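PDB 6DHT: xyloglucan-specific endo-beta-1,4-glucanase BoGH9A from Bacteroides ovatus, which cleaves the beta-1,4-linked glucan backbone of xyloglucans from within, releasing xyloglucan oligosaccharides. Local coordinates for residues P511-G516 with N552-L557. Numbering follows the deposited sequence. Where two conformers were deposited one is given.
Sequences PGFLVG and NWNAAL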
loop_
_atom_site.group_PDB
_atom_site.type_symbol
_atom_site.label_atom_id
_atom_site.label_comp_id
_atom_site.label_asym_id
_atom_site.label_seq_id
_atom_site.Cartn_x
_atom_site.Cartn_y
_atom_site.Cartn_z
ATOM N N PRO A 511 -13.666 -0.354 7.758
ATOM C CA PRO A 511 -13.042 -1.577 7.239
ATOM C C PRO A 511 -12.019 -1.321 6.122
ATOM O O PRO A 511 -12.015 -0.281 5.480
ATOM C CB PRO A 511 -14.236 -2.361 6.658
ATOM C CG PRO A 511 -15.181 -1.295 6.225
ATOM C CD PRO A 511 -15.056 -0.201 7.293
ATOM N N GLY A 512 -11.141 -2.306 5.936
ATOM C CA GLY A 512 -10.225 -2.348 4.804
ATOM C C GLY A 512 -8.813 -1.861 5.055
ATOM O O GLY A 512 -8.020 -1.846 4.109
ATOM N N PHE A 513 -8.476 -1.466 6.286
ATOM C CA PHE A 513 -7.157 -0.925 6.586
ATOM C C PHE A 513 -6.186 -1.955 7.115
ATOM O O PHE A 513 -6.489 -2.649 8.067
ATOM C CB PHE A 513 -7.272 0.193 7.625
ATOM C CG PHE A 513 -7.948 1.434 7.106
ATOM C CD1 PHE A 513 -9.317 1.556 7.116
ATOM C CD2 PHE A 513 -7.204 2.489 6.615
ATOM C CE1 PHE A 513 -9.934 2.733 6.600
ATOM C CE2 PHE A 513 -7.802 3.663 6.119
ATOM C CZ PHE A 513 -9.167 3.781 6.133
ATOM N N LEU A 514 -4.999 -2.019 6.513
ATOM C CA LEU A 514 -3.891 -2.822 6.994
ATOM C C LEU A 514 -3.190 -2.074 8.119
ATOM O O LEU A 514 -2.676 -0.964 7.909
ATOM C CB LEU A 514 -2.886 -3.059 5.865
ATOM C CG LEU A 514 -1.651 -3.886 6.251
ATOM C CD1 LEU A 514 -1.993 -5.236 6.826
ATOM C CD2 LEU A 514 -0.797 -4.060 5.005
ATOM N N VAL A 515 -3.157 -2.657 9.300
ATOM C CA VAL A 515 -2.432 -1.993 10.378
ATOM C C VAL A 515 -0.929 -2.253 10.251
ATOM O O VAL A 515 -0.501 -3.197 9.597
ATOM C CB VAL A 515 -2.963 -2.406 11.797
ATOM C CG1 VAL A 515 -4.430 -2.059 11.918
ATOM C CG2 VAL A 515 -2.741 -3.883 12.064
ATOM N N GLY A 516 -0.108 -1.417 10.877
ATOM C CA GLY A 516 1.333 -1.484 10.684
ATOM C C GLY A 516 1.961 -2.816 11.063
ATOM O O GLY A 516 2.846 -3.323 10.378
ATOM N N ASN A 552 -0.155 4.676 2.420
ATOM C CA ASN A 552 0.933 3.947 1.768
ATOM C C ASN A 552 0.928 2.495 2.145
ATOM O O ASN A 552 1.388 1.662 1.388
ATOM C CB ASN A 552 2.295 4.589 2.018
ATOM C CG ASN A 552 2.593 4.809 3.488
ATOM O OD1 ASN A 552 1.772 5.357 4.249
ATOM N ND2 ASN A 552 3.775 4.390 3.899
ATOM N N TRP A 553 0.405 2.182 3.327
ATOM C CA TRP A 553 0.280 0.804 3.768
ATOM C C TRP A 553 -0.900 0.152 3.051
ATOM O O TRP A 553 -0.793 -0.980 2.584
ATOM C CB TRP A 553 0.133 0.745 5.300
ATOM C CG TRP A 553 1.353 1.254 5.999
ATOM C CD1 TRP A 553 2.532 1.567 5.432
ATOM C CD2 TRP A 553 1.509 1.506 7.407
ATOM N NE1 TRP A 553 3.411 1.995 6.374
ATOM C CE2 TRP A 553 2.808 1.983 7.597
ATOM C CE3 TRP A 553 0.670 1.377 8.512
ATOM C CZ2 TRP A 553 3.314 2.321 8.855
ATOM C CZ3 TRP A 553 1.167 1.717 9.764
ATOM C CH2 TRP A 553 2.472 2.186 9.920
ATOM N N ASN A 554 -2.001 0.874 2.897
ATOM C CA ASN A 554 -3.105 0.352 2.111
ATOM C C ASN A 554 -2.795 0.273 0.618
ATOM O O ASN A 554 -3.363 -0.578 -0.080
ATOM C CB ASN A 554 -4.396 1.096 2.377
ATOM C CG ASN A 554 -5.289 0.311 3.276
ATOM O OD1 ASN A 554 -4.909 -0.002 4.409
ATOM N ND2 ASN A 554 -6.437 -0.095 2.777
ATOM N N ALA A 555 -1.889 1.127 0.120
ATOM C CA ALA A 555 -1.509 1.051 -1.288
ATOM C C ALA A 555 -0.847 -0.286 -1.545
ATOM O O ALA A 555 -1.095 -0.926 -2.560
ATOM C CB ALA A 555 -0.575 2.182 -1.652
ATOM N N ALA A 556 -0.002 -0.712 -0.607
ATOM C CA ALA A 556 0.655 -2.017 -0.698
ATOM C C ALA A 556 -0.361 -3.144 -0.687
ATOM O O ALA A 556 -0.265 -4.110 -1.440
ATOM C CB ALA A 556 1.649 -2.194 0.435
ATOM N N LEU A 557 -1.328 -3.046 0.216
ATOM C CA LEU A 557 -2.393 -4.056 0.266
ATOM C C LEU A 557 -3.211 -4.100 -1.010
ATOM O O LEU A 557 -3.490 -5.177 -1.526
ATOM C CB LEU A 557 -3.300 -3.764 1.458
ATOM C CG LEU A 557 -4.470 -4.712 1.677
ATOM C CD1 LEU A 557 -3.977 -6.146 1.929
ATOM C CD2 LEU A 557 -5.354 -4.226 2.810
HETATM O O HOH W 1 -3.305 1.151 6.546
#
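Asn554 reads the backbone of the loop 511-516 with both ends of its side-chain amide. Its ND2 gives a nearly straight bond (172°) to Gly512 O at 2.7 Å, the acceptor lying in the amide plane, while OD1 takes Leu514 N at 2.9 Å. Donor and acceptor on one flat group suit asparagine to this bridge; in this conformer the two bonds, with Ala111 O of helix 105-117 as second acceptor for ND2, orient the buried amide. The Phe513 side chain crosses it at about a right angle, ring and amide planes 50° apart. A water spans OD1 and Leu514 O. Gly512 has a positive phi of 98°, where a side chain would jam against the preceding carbonyl. In the helical (alpha/alpha)6 barrel of family 9 glycosidases, the Asn554 bonds tie a loop to helix 551-567, and Trp553 touches Glu548, the predicted proton donor. Further along the helix, the branched, apolar Leu557 brings CD2 to Leu514 CB at 4.1 Å. The six-membered part of the broad Trp553 indole comes up against Gly516, CZ3 3.3 Å from CA, a approach that only a glycine, lacking CB, permits. With an alanine in place of Trp553, the contact to Gly516 would be lost and Trp437 would probably lose its edge-to-face partner.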